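Local coordinates for dihydrodipicolinate synthase family protein (Sinorhizobium meliloti, PDB 4DNH) that is of unknown function but folds as a TIM barrel and probably acts as an enzyme related to dihydrodipicolinate synthase, at residues F38-D50 / L55-F67. Sequence-based numbering, arbitrary orientation.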
loop_
_atom_site.group_PDB
_atom_site.type_symbol
_atom_site.label_atom_id
_atom_site.label_comp_id
_atom_site.label_asym_id
_atom_site.label_seq_id
_atom_site.Cartn_x
_atom_site.Cartn_y
_atom_site.Cartn_z
ATOM N N PHE A 38 -0.407 8.004 4.528
ATOM C CA PHE A 38 -1.339 7.456 3.552
ATOM C C PHE A 38 -1.491 5.971 3.799
ATOM O O PHE A 38 -0.516 5.274 4.107
ATOM C CB PHE A 38 -0.755 7.533 2.146
ATOM C CG PHE A 38 -0.737 8.904 1.546
ATOM C CD1 PHE A 38 0.357 9.739 1.726
ATOM C CD2 PHE A 38 -1.773 9.326 0.732
ATOM C CE1 PHE A 38 0.387 10.996 1.141
ATOM C CE2 PHE A 38 -1.738 10.576 0.139
ATOM C CZ PHE A 38 -0.662 11.414 0.348
ATOM N N ALA A 39 -2.700 5.470 3.600
ATOM C CA ALA A 39 -2.865 4.049 3.413
ATOM C C ALA A 39 -3.025 3.745 1.912
ATOM O O ALA A 39 -3.805 4.398 1.205
ATOM C CB ALA A 39 -4.045 3.550 4.217
ATOM N N ALA A 40 -2.254 2.780 1.412
ATOM C CA ALA A 40 -2.462 2.289 0.052
ATOM C C ALA A 40 -3.647 1.329 0.118
ATOM O O ALA A 40 -3.554 0.276 0.748
ATOM C CB ALA A 40 -1.218 1.593 -0.466
ATOM N N ALA A 41 -4.761 1.689 -0.515
ATOM C CA ALA A 41 -6.008 1.002 -0.243
ATOM C C ALA A 41 -6.321 -0.093 -1.257
ATOM O O ALA A 41 -6.051 0.048 -2.457
ATOM C CB ALA A 41 -7.152 2.006 -0.178
ATOM N N HIS A 42 -6.923 -1.170 -0.763
ATOM C CA HIS A 42 -7.236 -2.350 -1.567
ATOM C C HIS A 42 -8.511 -2.143 -2.347
ATOM O O HIS A 42 -9.234 -1.161 -2.126
ATOM C CB HIS A 42 -7.367 -3.571 -0.658
ATOM C CG HIS A 42 -8.594 -3.544 0.211
ATOM N ND1 HIS A 42 -8.658 -2.830 1.345
ATOM C CD2 HIS A 42 -9.834 -4.165 0.067
ATOM C CE1 HIS A 42 -9.869 -2.994 1.907
ATOM N NE2 HIS A 42 -10.587 -3.805 1.120
ATOM N N VAL A 43 -8.797 -3.084 -3.249
ATOM C CA VAL A 43 -10.007 -3.081 -4.071
ATOM C C VAL A 43 -10.959 -4.216 -3.699
ATOM O O VAL A 43 -10.531 -5.352 -3.538
ATOM C CB VAL A 43 -9.655 -3.211 -5.569
ATOM C CG1 VAL A 43 -10.921 -3.392 -6.409
ATOM C CG2 VAL A 43 -8.903 -1.979 -6.029
ATOM N N VAL A 44 -12.247 -3.912 -3.575
ATOM C CA VAL A 44 -13.266 -4.931 -3.386
ATOM C C VAL A 44 -13.787 -5.448 -4.735
ATOM O O VAL A 44 -14.368 -4.681 -5.537
ATOM C CB VAL A 44 -14.444 -4.418 -2.545
ATOM C CG1 VAL A 44 -15.440 -5.550 -2.231
ATOM C CG2 VAL A 44 -13.907 -3.793 -1.268
ATOM N N ALA A 45 -13.594 -6.750 -4.982
ATOM C CA ALA A 45 -14.158 -7.367 -6.184
ATOM C C ALA A 45 -15.672 -7.565 -6.089
ATOM O O ALA A 45 -16.242 -7.648 -5.000
ATOM C CB ALA A 45 -13.463 -8.689 -6.496
ATOM N N ASP A 46 -16.319 -7.667 -7.238
ATOM C CA ASP A 46 -17.748 -7.965 -7.273
ATOM C C ASP A 46 -17.890 -9.471 -7.454
ATOM O O ASP A 46 -17.565 -9.994 -8.518
ATOM C CB ASP A 46 -18.421 -7.207 -8.419
ATOM C CG ASP A 46 -19.885 -7.583 -8.602
ATOM O OD1 ASP A 46 -20.414 -8.332 -7.754
ATOM O OD2 ASP A 46 -20.513 -7.110 -9.594
ATOM N N PRO A 47 -18.381 -10.175 -6.422
ATOM C CA PRO A 47 -18.430 -11.635 -6.513
ATOM C C PRO A 47 -19.585 -12.180 -7.377
ATOM O O PRO A 47 -19.734 -13.400 -7.466
ATOM C CB PRO A 47 -18.614 -12.058 -5.052
ATOM C CG PRO A 47 -19.376 -10.936 -4.429
ATOM C CD PRO A 47 -18.932 -9.678 -5.139
ATOM N N LEU A 48 -20.387 -11.306 -7.999
ATOM C CA LEU A 48 -21.544 -11.747 -8.819
ATOM C C LEU A 48 -21.370 -11.502 -10.308
ATOM O O LEU A 48 -22.262 -11.810 -11.107
ATOM C CB LEU A 48 -22.876 -11.120 -8.340
ATOM C CG LEU A 48 -23.312 -11.424 -6.890
ATOM C CD1 LEU A 48 -24.680 -10.837 -6.551
ATOM C CD2 LEU A 48 -23.285 -12.917 -6.570
ATOM N N ALA A 49 -20.221 -10.960 -10.685
ATOM C CA ALA A 49 -19.964 -10.637 -12.080
ATOM C C ALA A 49 -19.631 -11.878 -12.905
ATOM O O ALA A 49 -19.038 -12.837 -12.396
ATOM C CB ALA A 49 -18.849 -9.619 -12.180
ATOM N N ASP A 50 -20.015 -11.840 -14.179
ATOM C CA ASP A 50 -19.709 -12.892 -15.146
ATOM C C ASP A 50 -18.326 -12.681 -15.782
ATOM O O ASP A 50 -18.203 -12.620 -17.004
ATOM C CB ASP A 50 -20.810 -12.948 -16.231
ATOM C CG ASP A 50 -20.759 -14.233 -17.064
ATOM O OD1 ASP A 50 -20.164 -15.227 -16.597
ATOM O OD2 ASP A 50 -21.314 -14.261 -18.185
ATOM N N LEU A 55 -8.405 -13.676 -15.353
ATOM C CA LEU A 55 -8.161 -12.911 -16.586
ATOM C C LEU A 55 -8.524 -11.435 -16.511
ATOM O O LEU A 55 -7.726 -10.607 -16.916
ATOM C CB LEU A 55 -8.829 -13.559 -17.807
ATOM C CG LEU A 55 -8.035 -14.634 -18.553
ATOM C CD1 LEU A 55 -8.062 -15.957 -17.810
ATOM C CD2 LEU A 55 -8.604 -14.802 -19.959
ATOM N N ALA A 56 -9.719 -11.110 -16.004
ATOM C CA ALA A 56 -10.205 -9.718 -15.978
ATOM C C ALA A 56 -11.081 -9.417 -14.750
ATOM O O ALA A 56 -11.910 -10.248 -14.364
ATOM C CB ALA A 56 -10.943 -9.377 -17.270
ATOM N N PRO A 57 -10.911 -8.220 -14.145
ATOM C CA PRO A 57 -11.547 -7.939 -12.861
ATOM C C PRO A 57 -12.963 -7.364 -12.994
ATOM O O PRO A 57 -13.331 -6.837 -14.045
ATOM C CB PRO A 57 -10.615 -6.896 -12.261
ATOM C CG PRO A 57 -10.187 -6.098 -13.461
ATOM C CD PRO A 57 -10.116 -7.068 -14.612
ATOM N N ALA A 58 -13.741 -7.496 -11.924
ATOM C CA ALA A 58 -15.059 -6.887 -11.815
ATOM C C ALA A 58 -15.108 -6.311 -10.427
ATOM O O ALA A 58 -14.905 -7.040 -9.449
ATOM C CB ALA A 58 -16.141 -7.921 -11.995
ATOM N N ILE A 59 -15.349 -5.011 -10.337
ATOM C CA ILE A 59 -15.158 -4.286 -9.084
ATOM C C ILE A 59 -16.489 -3.896 -8.453
ATOM O O ILE A 59 -17.441 -3.523 -9.140
ATOM C CB ILE A 59 -14.266 -3.038 -9.306
ATOM C CG1 ILE A 59 -12.858 -3.471 -9.751
ATOM C CG2 ILE A 59 -14.197 -2.167 -8.053
ATOM C CD1 ILE A 59 -12.002 -2.367 -10.341
ATOM N N ASP A 60 -16.560 -4.004 -7.136
ATOM C CA ASP A 60 -17.685 -3.464 -6.411
ATOM C C ASP A 60 -17.341 -2.025 -6.036
ATOM O O ASP A 60 -16.648 -1.786 -5.058
ATOM C CB ASP A 60 -17.935 -4.315 -5.167
ATOM C CG ASP A 60 -19.099 -3.822 -4.348
ATOM O OD1 ASP A 60 -19.651 -2.746 -4.659
ATOM O OD2 ASP A 60 -19.471 -4.505 -3.380
ATOM N N TRP A 61 -17.807 -1.061 -6.816
ATOM C CA TRP A 61 -17.505 0.361 -6.547
ATOM C C TRP A 61 -17.957 0.877 -5.205
ATOM O O TRP A 61 -17.210 1.567 -4.516
ATOM C CB TRP A 61 -18.046 1.221 -7.666
ATOM C CG TRP A 61 -17.448 0.796 -8.977
ATOM C CD1 TRP A 61 -18.069 0.115 -10.015
ATOM C CD2 TRP A 61 -16.055 0.968 -9.408
ATOM N NE1 TRP A 61 -17.192 -0.100 -11.050
ATOM C CE2 TRP A 61 -15.964 0.376 -10.741
ATOM C CE3 TRP A 61 -14.924 1.557 -8.849
ATOM C CZ2 TRP A 61 -14.785 0.369 -11.460
ATOM C CZ3 TRP A 61 -13.739 1.548 -9.584
ATOM C CH2 TRP A 61 -13.669 0.957 -10.859
ATOM N N GLU A 62 -19.184 0.543 -4.819
ATOM C CA GLU A 62 -19.757 0.999 -3.568
ATOM C C GLU A 62 -18.889 0.530 -2.405
ATOM O O GLU A 62 -18.464 1.334 -1.572
ATOM C CB GLU A 62 -21.204 0.502 -3.439
ATOM C CG GLU A 62 -21.993 1.132 -2.300
ATOM C CD GLU A 62 -22.083 0.263 -1.042
ATOM O OE1 GLU A 62 -21.289 -0.691 -0.875
ATOM O OE2 GLU A 62 -22.971 0.543 -0.197
ATOM N N ARG A 63 -18.594 -0.764 -2.368
ATOM C CA ARG A 63 -17.780 -1.294 -1.303
ATOM C C ARG A 63 -16.331 -0.762 -1.342
ATOM O O ARG A 63 -15.746 -0.483 -0.292
ATOM C CB ARG A 63 -17.822 -2.812 -1.334
ATOM C CG ARG A 63 -17.770 -3.456 0.037
ATOM C CD ARG A 63 -19.154 -3.655 0.639
ATOM N NE ARG A 63 -19.815 -2.397 0.974
ATOM C CZ ARG A 63 -19.590 -1.660 2.062
ATOM N NH1 ARG A 63 -18.697 -2.032 2.968
ATOM N NH2 ARG A 63 -20.269 -0.532 2.242
ATOM N N THR A 64 -15.762 -0.606 -2.534
ATOM C CA THR A 64 -14.406 -0.063 -2.687
ATOM C C THR A 64 -14.323 1.381 -2.209
ATOM O O THR A 64 -13.425 1.729 -1.444
ATOM C CB THR A 64 -13.925 -0.163 -4.149
ATOM O OG1 THR A 64 -13.841 -1.544 -4.519
ATOM C CG2 THR A 64 -12.574 0.479 -4.345
ATOM N N LEU A 65 -15.273 2.218 -2.636
ATOM C CA LEU A 65 -15.283 3.619 -2.205
ATOM C C LEU A 65 -15.636 3.789 -0.732
ATOM O O LEU A 65 -15.086 4.663 -0.070
ATOM C CB LEU A 65 -16.174 4.482 -3.087
ATOM C CG LEU A 65 -15.943 4.416 -4.595
ATOM C CD1 LEU A 65 -17.118 5.053 -5.347
ATOM C CD2 LEU A 65 -14.614 5.061 -4.970
ATOM N N ALA A 66 -16.522 2.951 -0.207
ATOM C CA ALA A 66 -16.818 2.986 1.232
ATOM C C ALA A 66 -15.541 2.850 2.054
ATOM O O ALA A 66 -15.417 3.445 3.116
ATOM C CB ALA A 66 -17.819 1.922 1.628
ATOM N N PHE A 67 -14.578 2.089 1.551
ATOM C CA PHE A 67 -13.322 1.927 2.285
ATOM C C PHE A 67 -12.406 3.166 2.236
ATOM O O PHE A 67 -11.734 3.465 3.205
ATOM C CB PHE A 67 -12.591 0.664 1.838
ATOM C CG PHE A 67 -11.391 0.360 2.655
ATOM C CD1 PHE A 67 -11.524 -0.211 3.922
ATOM C CD2 PHE A 67 -10.113 0.652 2.170
ATOM C CE1 PHE A 67 -10.407 -0.490 4.697
ATOM C CE2 PHE A 67 -9.001 0.374 2.942
ATOM C CZ PHE A 67 -9.148 -0.194 4.207
#
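Ala58 O accepts from Asp46 N at 2.7 Å, a nearly straight bond (170° at the hydrogen) whose donor sits above the carbonyl plane. Ile59 pairs with Ala45 in a single beta bridge and lays CG1 across Val43 CG1 at 3.9 Å. Asp60 N completes the bridge by donating to Val44 O over 2.8 Å. Asp60 also N-caps the helix, OD1 taking a weak bond from Arg63 N. The contact packs the loop leaving strand 37-40, first of eight parallel barrel strands, against the run-in and first turns of helix 61-73, within a beta-alpha-beta unit. Arg63 meets Val44 mainly with CB and CG, CB lying 3.7 Å from Val44 CG1, while the bent chain carries NH1 off to Leu336 O. Thr64 OG1 receives Val44 N at 3.0 Å and donates to Asp60 O, tying the loop to the first helical turn. His42 CE1 stands over the centre of the Phe67 ring, 3.4 Å above its plane, in an edge-to-face pair (planes at 58°); chi1 of -173° carries the phenyl toward His42 and Ala41, whose CB meets its edge in plane. An alanine here would probably leave the imidazole edge without its aromatic partner, held by ND1 to Asp280 and weakly by NE2 to Gln337.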